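Local structure of anti-sigma-I factor RsgI3 (Clostridium thermocellum, 6QE7) at residues A[11-15]-A[16-20]; A[30-34]-A[35-39]; A[39-43]-A[44-48]; A[66-69]-A[70-74]; A[111-115]-A[116-120]. The protein probably holds the sigma factor SigI3 inactive until its extracellular sensing region, the pectin-binding pair of PA14 domains in this chain, meets plant polysaccharide. One frame throughout, in Å; residues are numbered along the deposited sequence.

Contact 1 (A[11-15]-A[16-20]). With CA (calcium ion), chain E.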
# COMPACT_ATOMS: atom_id res chain seq x y z
N TYR A 11 2.13 -9.17 -2.17
CA TYR A 11 2.51 -7.74 -2.18
C TYR A 11 3.79 -7.62 -1.34
O TYR A 11 3.81 -8.23 -0.28
CB TYR A 11 1.34 -6.97 -1.57
CG TYR A 11 0.04 -7.01 -2.32
CD1 TYR A 11 -0.84 -8.08 -2.16
CD2 TYR A 11 -0.36 -5.94 -3.11
CE1 TYR A 11 -2.04 -8.12 -2.81
CE2 TYR A 11 -1.57 -5.95 -3.78
CZ TYR A 11 -2.39 -7.05 -3.61
OH TYR A 11 -3.52 -7.09 -4.32
N ASN A 12 4.66 -6.66 -1.66
CA ASN A 12 5.94 -6.41 -0.94
C ASN A 12 5.81 -5.39 0.18
O ASN A 12 6.84 -5.14 0.86
CB ASN A 12 7.04 -5.92 -1.92
CG ASN A 12 7.92 -7.07 -2.32
OD1 ASN A 12 8.36 -7.80 -1.45
ND2 ASN A 12 8.15 -7.28 -3.62
N ASN A 13 4.63 -4.82 0.38
CA ASN A 13 4.24 -4.06 1.60
C ASN A 13 3.20 -4.90 2.38
O ASN A 13 2.60 -5.85 1.79
CB ASN A 13 3.70 -2.68 1.20
CG ASN A 13 4.79 -1.64 1.01
OD1 ASN A 13 5.92 -1.81 1.45
ND2 ASN A 13 4.42 -0.47 0.48
N MET A 14 2.89 -4.51 3.62
CA MET A 14 2.00 -5.28 4.53
C MET A 14 0.58 -4.76 4.46
O MET A 14 -0.30 -5.30 5.12
CB MET A 14 2.58 -5.28 5.95
CG MET A 14 2.43 -4.03 6.79
SD MET A 14 3.68 -4.56 8.11
CE MET A 14 3.95 -2.97 8.92
N ASP A 15 0.32 -3.79 3.57
CA ASP A 15 -1.04 -3.23 3.41
C ASP A 15 -1.51 -3.35 1.97
O ASP A 15 -2.21 -2.41 1.52
CB ASP A 15 -1.05 -1.74 3.72
CG ASP A 15 -0.11 -0.92 2.81
OD1 ASP A 15 0.73 -1.53 2.05
OD2 ASP A 15 -0.24 0.30 2.86
N PHE A 16 -1.15 -4.40 1.25
CA PHE A 16 -1.72 -4.70 -0.08
C PHE A 16 -1.35 -3.55 -1.01
O PHE A 16 -2.17 -3.20 -1.85
CB PHE A 16 -3.24 -4.90 -0.06
CG PHE A 16 -3.60 -5.97 0.96
CD1 PHE A 16 -3.30 -7.28 0.70
CD2 PHE A 16 -4.12 -5.63 2.19
CE1 PHE A 16 -3.58 -8.27 1.63
CE2 PHE A 16 -4.38 -6.60 3.14
CZ PHE A 16 -4.09 -7.92 2.86
N SER A 17 -0.16 -3.01 -0.87
CA SER A 17 0.50 -2.14 -1.87
C SER A 17 1.83 -2.80 -2.24
O SER A 17 2.31 -3.77 -1.51
CB SER A 17 0.69 -0.71 -1.39
OG SER A 17 1.62 -0.69 -0.30
N ARG A 18 2.40 -2.31 -3.33
CA ARG A 18 3.59 -2.90 -4.00
C ARG A 18 3.28 -4.33 -4.42
O ARG A 18 4.01 -5.27 -4.04
CB ARG A 18 4.78 -2.85 -3.06
CG ARG A 18 5.53 -1.54 -3.13
CD ARG A 18 6.67 -1.66 -2.17
NE ARG A 18 7.31 -0.40 -1.90
CZ ARG A 18 8.21 0.18 -2.69
NH1 ARG A 18 8.53 -0.36 -3.86
NH2 ARG A 18 8.79 1.30 -2.30
N PHE A 19 2.27 -4.45 -5.24
CA PHE A 19 1.82 -5.74 -5.79
C PHE A 19 2.99 -6.34 -6.58
O PHE A 19 3.64 -5.59 -7.31
CB PHE A 19 0.56 -5.54 -6.64
CG PHE A 19 0.29 -6.77 -7.47
CD1 PHE A 19 -0.14 -7.95 -6.87
CD2 PHE A 19 0.60 -6.78 -8.82
CE1 PHE A 19 -0.33 -9.10 -7.62
CE2 PHE A 19 0.38 -7.95 -9.56
CZ PHE A 19 -0.05 -9.10 -8.95
N GLN A 20 3.34 -7.60 -6.33
CA GLN A 20 4.40 -8.31 -7.10
C GLN A 20 3.85 -9.38 -8.05
O GLN A 20 4.15 -9.33 -9.23
CB GLN A 20 5.41 -8.95 -6.14
CG GLN A 20 6.71 -9.40 -6.82
CD GLN A 20 7.40 -8.30 -7.60
OE1 GLN A 20 7.35 -7.14 -7.25
NE2 GLN A 20 7.96 -8.65 -8.73
CA CA E . 8.36 -5.51 2.50
O HOH W 1 6.46 -5.37 -5.38
O HOH W 2 8.53 -7.66 1.33
O HOH W 3 8.25 -3.09 2.28
O HOH W 4 9.79 -4.83 0.60
O HOH W 5 10.67 -5.74 3.27

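Contact 2 (A[30-34]-A[35-39])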
# COMPACT_ATOMS: atom_id res chain seq x y z
N PHE A 30 1.44 -22.71 4.72
CA PHE A 30 2.74 -22.10 4.45
C PHE A 30 3.48 -21.92 5.76
O PHE A 30 2.97 -21.33 6.67
CB PHE A 30 2.54 -20.77 3.71
CG PHE A 30 2.09 -20.92 2.30
CD1 PHE A 30 2.97 -21.36 1.32
CD2 PHE A 30 0.81 -20.61 1.92
CE1 PHE A 30 2.56 -21.52 0.00
CE2 PHE A 30 0.39 -20.76 0.60
CZ PHE A 30 1.29 -21.14 -0.37
N ASP A 31 4.73 -22.32 5.78
CA ASP A 31 5.64 -21.87 6.84
C ASP A 31 6.88 -21.35 6.17
O ASP A 31 7.58 -22.13 5.66
CB ASP A 31 5.93 -22.96 7.87
CG ASP A 31 6.87 -22.48 8.97
OD1 ASP A 31 7.35 -21.31 8.91
OD2 ASP A 31 7.18 -23.29 9.85
N TRP A 32 7.11 -20.04 6.24
CA TRP A 32 8.20 -19.37 5.49
C TRP A 32 9.37 -19.13 6.43
O TRP A 32 10.33 -18.45 6.01
CB TRP A 32 7.68 -18.09 4.85
CG TRP A 32 6.64 -18.35 3.82
CD1 TRP A 32 6.79 -19.13 2.70
CD2 TRP A 32 5.30 -17.86 3.80
NE1 TRP A 32 5.68 -19.07 1.94
CE2 TRP A 32 4.73 -18.34 2.60
CE3 TRP A 32 4.56 -17.03 4.65
CZ2 TRP A 32 3.42 -18.03 2.24
CZ3 TRP A 32 3.28 -16.70 4.27
CH2 TRP A 32 2.71 -17.24 3.12
N GLY A 33 9.34 -19.74 7.61
CA GLY A 33 10.36 -19.50 8.64
C GLY A 33 10.56 -18.01 8.84
O GLY A 33 9.57 -17.37 9.15
N GLU A 34 11.77 -17.49 8.64
CA GLU A 34 12.08 -16.05 8.74
C GLU A 34 12.27 -15.47 7.33
O GLU A 34 12.83 -14.34 7.17
CB GLU A 34 13.27 -15.83 9.68
CG GLU A 34 12.92 -16.18 11.09
CD GLU A 34 14.04 -16.00 12.08
OE1 GLU A 34 15.11 -16.66 11.88
OE2 GLU A 34 13.84 -15.18 13.02
N GLY A 35 11.72 -16.14 6.33
CA GLY A 35 11.94 -15.81 4.92
C GLY A 35 10.65 -15.26 4.33
O GLY A 35 9.84 -14.72 5.08
N THR A 36 10.44 -15.53 3.05
CA THR A 36 9.38 -14.94 2.22
C THR A 36 8.82 -16.06 1.36
O THR A 36 9.42 -17.10 1.21
CB THR A 36 10.02 -13.81 1.41
OG1 THR A 36 10.48 -14.52 0.27
CG2 THR A 36 11.15 -13.09 2.11
N PRO A 37 7.63 -15.90 0.79
CA PRO A 37 7.07 -16.88 -0.14
C PRO A 37 7.78 -17.07 -1.50
O PRO A 37 7.36 -17.89 -2.26
CB PRO A 37 5.68 -16.27 -0.44
CG PRO A 37 5.39 -15.32 0.75
CD PRO A 37 6.76 -14.72 0.98
N ASP A 38 8.72 -16.21 -1.86
CA ASP A 38 9.25 -16.20 -3.24
C ASP A 38 10.44 -15.25 -3.28
O ASP A 38 10.40 -14.23 -2.57
CB ASP A 38 8.20 -15.69 -4.24
CG ASP A 38 8.64 -15.85 -5.69
OD1 ASP A 38 8.41 -16.96 -6.25
OD2 ASP A 38 9.23 -14.88 -6.24
N GLN A 39 11.43 -15.51 -4.12
CA GLN A 39 12.61 -14.62 -4.21
C GLN A 39 12.20 -13.19 -4.62
O GLN A 39 12.97 -12.30 -4.35
CB GLN A 39 13.59 -15.17 -5.24
CG GLN A 39 13.08 -15.05 -6.69
CD GLN A 39 14.09 -15.66 -7.64
OE1 GLN A 39 15.20 -16.00 -7.23
NE2 GLN A 39 13.71 -15.82 -8.91
O HOH W 6 5.76 -19.84 -0.93
O HOH W 7 10.99 -19.11 3.28

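Contact 3 (A[39-43]-A[44-48]). With CA (calcium ion), chain E.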
# COMPACT_ATOMS: atom_id res chain seq x y z
N GLN A 39 11.43 -15.51 -4.12
CA GLN A 39 12.61 -14.62 -4.21
C GLN A 39 12.20 -13.19 -4.62
O GLN A 39 12.97 -12.30 -4.35
CB GLN A 39 13.59 -15.17 -5.24
CG GLN A 39 13.08 -15.05 -6.69
CD GLN A 39 14.09 -15.66 -7.64
OE1 GLN A 39 15.20 -16.00 -7.23
NE2 GLN A 39 13.71 -15.82 -8.91
N SER A 40 11.06 -12.96 -5.29
CA SER A 40 10.59 -11.61 -5.73
C SER A 40 9.93 -10.86 -4.55
O SER A 40 9.63 -9.66 -4.69
CB SER A 40 9.70 -11.72 -6.91
OG SER A 40 8.48 -12.30 -6.55
N ILE A 41 9.71 -11.53 -3.41
CA ILE A 41 9.23 -10.85 -2.18
C ILE A 41 10.38 -10.63 -1.21
O ILE A 41 10.92 -11.61 -0.61
CB ILE A 41 8.12 -11.70 -1.50
CG1 ILE A 41 6.91 -11.83 -2.41
CG2 ILE A 41 7.75 -11.11 -0.12
CD1 ILE A 41 6.33 -10.51 -2.94
N GLY A 42 10.60 -9.40 -0.84
CA GLY A 42 11.63 -9.11 0.20
C GLY A 42 11.29 -9.54 1.61
O GLY A 42 10.11 -9.53 2.01
N LYS A 43 12.33 -9.79 2.41
CA LYS A 43 12.24 -10.06 3.86
C LYS A 43 11.44 -8.95 4.52
O LYS A 43 11.73 -7.78 4.29
CB LYS A 43 13.57 -10.05 4.60
CG LYS A 43 13.53 -10.78 5.93
CD LYS A 43 14.90 -10.72 6.65
CE LYS A 43 14.84 -10.90 8.14
NZ LYS A 43 14.34 -12.26 8.48
N ASP A 44 10.45 -9.36 5.28
CA ASP A 44 9.65 -8.50 6.17
C ASP A 44 8.61 -7.66 5.39
O ASP A 44 8.74 -7.47 4.16
CB ASP A 44 10.53 -7.64 7.09
CG ASP A 44 11.36 -8.40 8.12
OD1 ASP A 44 11.00 -9.53 8.38
OD2 ASP A 44 12.40 -7.83 8.66
N THR A 45 7.60 -7.20 6.15
CA THR A 45 6.50 -6.31 5.72
C THR A 45 5.96 -6.77 4.36
O THR A 45 6.15 -6.06 3.39
CB THR A 45 7.00 -4.85 5.65
OG1 THR A 45 8.13 -4.89 4.81
CG2 THR A 45 7.41 -4.27 6.98
N TYR A 46 5.26 -7.91 4.31
CA TYR A 46 4.62 -8.36 3.10
C TYR A 46 3.21 -8.79 3.46
O TYR A 46 2.90 -8.90 4.69
CB TYR A 46 5.44 -9.41 2.34
CG TYR A 46 5.87 -10.65 3.08
CD1 TYR A 46 5.05 -11.75 3.14
CD2 TYR A 46 7.17 -10.80 3.60
CE1 TYR A 46 5.44 -12.93 3.75
CE2 TYR A 46 7.61 -12.01 4.10
CZ TYR A 46 6.73 -13.06 4.24
OH TYR A 46 7.11 -14.27 4.80
N SER A 47 2.38 -8.92 2.41
CA SER A 47 0.96 -9.28 2.55
C SER A 47 0.52 -10.11 1.36
O SER A 47 1.11 -9.99 0.29
CB SER A 47 0.06 -8.08 2.80
OG SER A 47 0.16 -7.06 1.81
N VAL A 48 -0.51 -10.91 1.63
CA VAL A 48 -1.07 -11.93 0.74
C VAL A 48 -2.57 -11.84 0.94
O VAL A 48 -3.03 -11.88 2.08
CB VAL A 48 -0.53 -13.36 1.03
CG1 VAL A 48 -0.93 -14.25 -0.09
CG2 VAL A 48 0.99 -13.43 1.21
CA CA E . 8.36 -5.51 2.50
O HOH W 2 8.53 -7.66 1.33
O HOH W 8 11.55 -11.93 8.56
O HOH W 5 10.67 -5.74 3.27
O HOH W 4 9.79 -4.83 0.60
O HOH W 3 8.25 -3.09 2.28

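Contact 4 (A[66-69]-A[70-74]). With CA (calcium ion), chain D.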
# COMPACT_ATOMS: atom_id res chain seq x y z
N THR A 66 -7.48 -20.34 11.37
CA THR A 66 -6.28 -19.71 10.79
C THR A 66 -5.19 -19.89 11.83
O THR A 66 -5.45 -19.77 13.00
CB THR A 66 -6.53 -18.24 10.43
OG1 THR A 66 -6.82 -17.50 11.62
CG2 THR A 66 -7.67 -18.06 9.45
N VAL A 67 -4.01 -20.28 11.39
CA VAL A 67 -2.82 -20.19 12.26
C VAL A 67 -1.84 -19.33 11.47
O VAL A 67 -1.42 -19.78 10.39
CB VAL A 67 -2.22 -21.59 12.57
CG1 VAL A 67 -1.10 -21.48 13.57
CG2 VAL A 67 -3.28 -22.53 13.10
N THR A 68 -1.50 -18.16 11.99
CA THR A 68 -0.78 -17.10 11.25
C THR A 68 0.23 -16.46 12.17
O THR A 68 -0.05 -16.24 13.37
CB THR A 68 -1.67 -16.01 10.68
OG1 THR A 68 -2.60 -15.39 11.61
CG2 THR A 68 -2.49 -16.54 9.53
N ASP A 69 1.30 -16.03 11.52
CA ASP A 69 2.21 -14.99 12.02
C ASP A 69 2.54 -14.15 10.80
O ASP A 69 3.18 -14.71 9.91
CB ASP A 69 3.41 -15.66 12.69
CG ASP A 69 4.48 -14.65 13.06
OD1 ASP A 69 4.42 -13.48 12.53
OD2 ASP A 69 5.31 -15.01 13.88
N ASP A 70 2.07 -12.85 10.71
CA ASP A 70 1.36 -12.15 11.78
C ASP A 70 -0.15 -12.24 11.63
O ASP A 70 -0.73 -13.27 11.98
CB ASP A 70 1.81 -10.71 11.90
CG ASP A 70 3.27 -10.66 12.33
OD1 ASP A 70 4.16 -10.95 11.43
OD2 ASP A 70 3.53 -10.29 13.49
N GLY A 71 -0.79 -11.22 11.11
CA GLY A 71 -2.23 -11.04 11.33
C GLY A 71 -3.04 -11.61 10.20
O GLY A 71 -2.51 -12.08 9.17
N VAL A 72 -4.33 -11.66 10.43
CA VAL A 72 -5.23 -12.32 9.45
C VAL A 72 -6.59 -11.66 9.48
O VAL A 72 -7.05 -11.30 10.54
CB VAL A 72 -5.28 -13.82 9.76
CG1 VAL A 72 -5.76 -14.03 11.18
CG2 VAL A 72 -6.12 -14.64 8.74
N ARG A 73 -7.30 -11.76 8.40
CA ARG A 73 -8.75 -11.59 8.39
C ARG A 73 -9.35 -12.66 7.49
O ARG A 73 -8.80 -12.89 6.39
CB ARG A 73 -9.09 -10.19 7.84
CG ARG A 73 -8.71 -9.02 8.72
CD ARG A 73 -9.43 -7.77 8.20
NE ARG A 73 -9.37 -6.80 9.29
CZ ARG A 73 -8.53 -5.80 9.36
NH1 ARG A 73 -7.68 -5.48 8.36
NH2 ARG A 73 -8.67 -5.04 10.42
N LEU A 74 -10.42 -13.32 7.96
CA LEU A 74 -11.09 -14.36 7.14
C LEU A 74 -12.53 -14.02 6.95
O LEU A 74 -13.23 -13.90 7.98
CB LEU A 74 -11.00 -15.74 7.82
CG LEU A 74 -11.54 -16.91 7.00
CD1 LEU A 74 -10.86 -17.01 5.67
CD2 LEU A 74 -11.39 -18.23 7.76
CA CA D . 6.19 -12.16 11.91
O HOH W 9 6.65 -12.79 14.54
O HOH W 10 6.21 -10.50 14.09

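Contact 5 (A[111-115]-A[116-120]). With CA (calcium ion), chain D.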
# COMPACT_ATOMS: atom_id res chain seq x y z
N TYR A 111 -3.68 -11.72 4.91
CA TYR A 111 -2.59 -12.14 5.79
C TYR A 111 -1.52 -11.06 5.72
O TYR A 111 -1.32 -10.55 4.59
CB TYR A 111 -2.07 -13.50 5.28
CG TYR A 111 -0.68 -13.76 5.78
CD1 TYR A 111 -0.46 -14.19 7.07
CD2 TYR A 111 0.41 -13.41 5.02
CE1 TYR A 111 0.80 -14.32 7.60
CE2 TYR A 111 1.68 -13.55 5.52
CZ TYR A 111 1.88 -13.99 6.80
OH TYR A 111 3.14 -14.13 7.26
N TYR A 112 -0.74 -10.84 6.79
CA TYR A 112 0.50 -10.08 6.61
C TYR A 112 1.53 -10.59 7.62
O TYR A 112 1.22 -11.24 8.62
CB TYR A 112 0.25 -8.58 6.78
CG TYR A 112 0.19 -8.13 8.21
CD1 TYR A 112 -0.97 -8.20 8.96
CD2 TYR A 112 1.31 -7.57 8.83
CE1 TYR A 112 -1.02 -7.75 10.28
CE2 TYR A 112 1.26 -7.07 10.13
CZ TYR A 112 0.09 -7.15 10.87
OH TYR A 112 0.10 -6.75 12.17
N GLN A 113 2.75 -10.41 7.22
CA GLN A 113 4.01 -10.53 7.97
C GLN A 113 4.57 -9.14 8.28
O GLN A 113 4.68 -8.25 7.35
CB GLN A 113 5.01 -11.35 7.13
CG GLN A 113 6.47 -11.00 7.42
CD GLN A 113 7.02 -11.54 8.71
OE1 GLN A 113 6.33 -11.62 9.73
NE2 GLN A 113 8.26 -12.04 8.64
N HIS A 114 4.94 -8.98 9.54
CA HIS A 114 5.69 -7.78 9.99
C HIS A 114 7.18 -8.13 9.96
O HIS A 114 7.82 -7.80 8.95
CB HIS A 114 5.16 -7.23 11.33
CG HIS A 114 5.84 -5.96 11.72
ND1 HIS A 114 6.24 -5.73 13.00
CD2 HIS A 114 6.30 -4.90 10.98
CE1 HIS A 114 6.91 -4.58 13.08
NE2 HIS A 114 6.95 -4.04 11.83
N VAL A 115 7.68 -8.80 10.99
CA VAL A 115 9.12 -9.15 11.13
C VAL A 115 9.30 -10.57 11.68
O VAL A 115 8.33 -11.30 11.94
CB VAL A 115 9.82 -8.11 12.02
CG1 VAL A 115 9.83 -6.69 11.39
CG2 VAL A 115 9.29 -8.09 13.43
N ARG A 116 10.56 -10.99 11.79
CA ARG A 116 10.83 -12.33 12.37
C ARG A 116 10.09 -13.38 11.55
O ARG A 116 10.31 -13.46 10.30
CB ARG A 116 10.47 -12.28 13.83
CG ARG A 116 11.23 -11.12 14.47
CD ARG A 116 11.37 -11.30 15.95
NE ARG A 116 12.00 -10.10 16.50
CZ ARG A 116 12.89 -10.09 17.48
NH1 ARG A 116 13.27 -11.23 18.03
NH2 ARG A 116 13.35 -8.95 17.95
N ALA A 117 9.42 -14.27 12.23
CA ALA A 117 8.88 -15.50 11.60
C ALA A 117 7.64 -15.16 10.79
O ALA A 117 6.98 -14.16 11.09
CB ALA A 117 8.61 -16.50 12.68
N ALA A 118 7.30 -15.95 9.79
CA ALA A 118 6.11 -15.74 8.91
C ALA A 118 5.51 -17.11 8.55
O ALA A 118 6.28 -18.01 8.09
CB ALA A 118 6.52 -14.92 7.69
N SER A 119 4.20 -17.28 8.77
CA SER A 119 3.44 -18.49 8.37
C SER A 119 1.96 -18.20 8.20
O SER A 119 1.44 -17.27 8.83
CB SER A 119 3.63 -19.63 9.39
OG SER A 119 3.38 -19.21 10.73
N ALA A 120 1.28 -19.03 7.41
CA ALA A 120 -0.18 -18.89 7.18
C ALA A 120 -0.75 -20.26 6.82
O ALA A 120 -0.31 -20.89 5.80
CB ALA A 120 -0.47 -17.86 6.12
CA CA D . 6.19 -12.16 11.91
O HOH W 10 6.21 -10.50 14.09
O HOH W 9 6.65 -12.79 14.54

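Contact 1 (A[11-15]-A[16-20])
The ring of Y11 is clasped between F16 and F19, an aromatic cluster at the antiparallel non-hydrogen-bonded pair Y11-F19 where the chain turns from strand 6-11 into strand 19-25 of the first PA14 domain. F16 CA lies over one face, 3.7 Å from the centroid of the Y11 ring, and the F16 ring stands almost upright to it, planes at 87°, with CD1 reaching Y11 CE1 at 3.8 Å. F19 covers the opposite face as a second edge-to-face partner, its plane turned 68° and its CB 3.6 Å from Y11 CE2. CG of F19 is anti to its backbone N (chi1 166°), which carries that ring over Y11. Backbone pairing closes the packed half, N12 N donating to R18 O at 2.8 Å.

The other half is wetter. A water links N12 ND2 with Q20 OE1, and calcium, bound by N12 O at 2.3 Å, carries four further waters, one donating to N12 OD1 and another to N13 OD1; D44 and T45 complete the site. N12 also uses its amide on the backbone of S40 and G42.

A directed hydrogen-bond chain links the N13, S17 and D15 side chains: S17 OG, which lies in the amide plane of N13, accepts from ND2 at 2.9 Å and donates to D15 OD1 (2.6 Å) on its syn side. R18 NE forms a salt bridge with D203, N13 ND2 a hydrogen bond to it, and D15 OD2 accepts from Q253 N, so the loop joins the second PA14 domain. With acceptor roles on both oxygens, D15 is probably ionised.

Contact 2 (A[30-34]-A[35-39])
W32 lays one face of its indole over P37, just beyond a type II' beta turn that runs from W32 to G35 at the end of strand 29-31. P37 CG sits 3.8 Å from the centroid of the six-membered ring of W32 and 18° off its normal, a CH-pi contact over the face. P37 CG lies toward the rim of the indole, nearest CE2, while P37 CA comes within 3.3 Å of W32 NE1. F30 CB touches the opposite face near its rim, so the indole has neighbours from both directions along the chain. CG of W32 is anti to the carbonyl carbon (chi1 -64°), an orientation that places the indole against T36 and P37. Y46 of strand 46-51 touches both W32 and P37, joining the pair to the neighbouring strand.

The turn itself is closed by G35 N donating to W32 O at 2.7 Å. Its first corner, G33, has the positive phi expected at that position. G33 N is also held by D31 OD1 at 2.8 Å, an Asx turn in which the donor approaches 37° out of the carboxylate plane. W32 and G33 together face A118 as a classic beta bulge, so the turn begins on an irregular strand edge. T36 OG1 reinforces the outgoing loop by donating to D38 O at 2.9 Å.

At the surface one water stitches the two halves together, accepting from W32 NE1 at 3.0 Å and donating to P37 O at 2.9 Å.

Contact 3 (A[39-43]-A[44-48])
I41 and Y46 meet at about a right angle where the loop before strand 46-51 enters the sheet through a G1 beta bulge, T45 and Y46 both facing Q113. The I41 CG2 branch does the touching: it lies 3.7 Å from Y46 CG and 4.1 Å from the ring centroid, 29° off the normal, an off-centre CH-pi contact. Y46 CG stands between its own backbone N and carbonyl carbon (chi1 55°), which tips the ring back toward I41, and its hydroxyl is tied to G35 O.

K43 and D44, by contrast, lie side by side and point the same way. Their charges stay beyond salt-bridge distance, K43 NZ to D44 OD1 being 4.3 Å, and a water bridges the two instead; K43 NZ has E34 O as a further partner.

The backbone of D44 and T45 curls round calcium. D44 O at 2.6 Å, both oxygens of T45, N12 O and four waters make eight ligands. Two of those waters donate to G42 O and K43 O, giving the loop a second shell. T45 binds through its carbonyl O at 2.4 Å, and its side-chain oxygen OG1 closes the chelate at 2.4 Å from the metal.

Contact 4 (A[66-69]-A[70-74])
A calcium site built on two consecutive aspartates, D69 and D70, joined by a cis peptide bond, closes the turn between strands 60-69 and 72-76. The two side chains lie side by side and point the same way, their carboxylate planes 86° apart. D69 OD1 binds calcium at 2.3 Å and D70 OD1 at 2.4 Å, which brings these two oxygens within 2.8 Å of each other, a closeness that the shared cation would offset. The outer oxygens take water: D69 OD2 and D70 OD2 each accept from a different metal-bound water. D70 is positioned further by H114 N, which donates to OD1, and by Q88 N at OD2. Q113, V115 and A117 supply the remaining three of the protein's five ligands, and the two waters make seven.

Behind the metal, T68 OG1 donates to D70 O at 2.9 Å, only 19° from the carbonyl plane. This bond holds the turn from inside.

Farther back the strands diverge into different sheets, their short segments 8.7 Å apart at 154°. V72 packs against both threonines: CG1 approaches T68 OG1 at 3.5 Å, while CG2 meets T66 CG2 at 3.8 Å, tip to tip. T66 CG2 also slides past L74 CD2. A cis Asp-Asp pair on calcium, at the end of a beta sandwich, is consistent with the DcisD motif known from sugar-binding PA14 domains.

Contact 5 (A[111-115]-A[116-120])
Q113 and the backbone of R116 and A117 face each other across the calcium-binding loop that carries the chain from strand 105-113 in one sheet of the PA14 sandwich to strand 119-125 in the other. The end-to-end directions of the two segments are 165° apart, so the chain nearly reverses.

Metal bonds come first. Q113 OE1, V115 O and A117 O each bind calcium at 2.3 Å, and D69, D70 and two waters complete the shell. One side chain and two alternate carbonyls thus wrap the ion from this loop. Q113 reaches it by a turn about its CB-CG bond (chi2 75°), which swings the amide from the strand toward the loop.

The other end of the same amide makes the hydrogen bond of the contact. Q113 NE2 donates to R116 O at 3.0 Å; the acceptor lies in the amide plane, though the donor stands well above the carbonyl plane of R116. With OE1 on the metal and NE2 on the loop, the rotation of the amide is fixed at both ends.

Apolar packing fills the stem. A120 CB sits over the face of the Y111 ring, 4.1 Å from its centroid and 24° off the normal, a CH-pi contact. Separately, the A118 methyl makes van der Waals contact with Q113 NE2 and Y111 OH, each 3.5 Å from its CB. That hydroxyl is bonded to D69 O, which ties the stem to the aspartate turn. At the outer rim, V115 CG2 rests 3.7 Å from R116 CG.

All five contacts lie in the first PA14 domain and follow one another along the chain, contacts 2 and 3 sharing Q39. Contacts 1 and 3, with centres about 8 Å apart, share one calcium ion; contacts 4 and 5, about 9 Å apart, share the other. Contact 3 borders contact 5 through neighbouring strands 46-51 and 105-113, and contact 2 borders it through strands 29-31 and 119-125; contact 5 also touches contacts 1 and 4. Contacts 1 and 4 are about 16 Å apart between centres and do not touch. The arrangement is consistent with two metals ordering the loops at this end of the sandwich; the loop of contact 1 also bonds to the second PA14 domain.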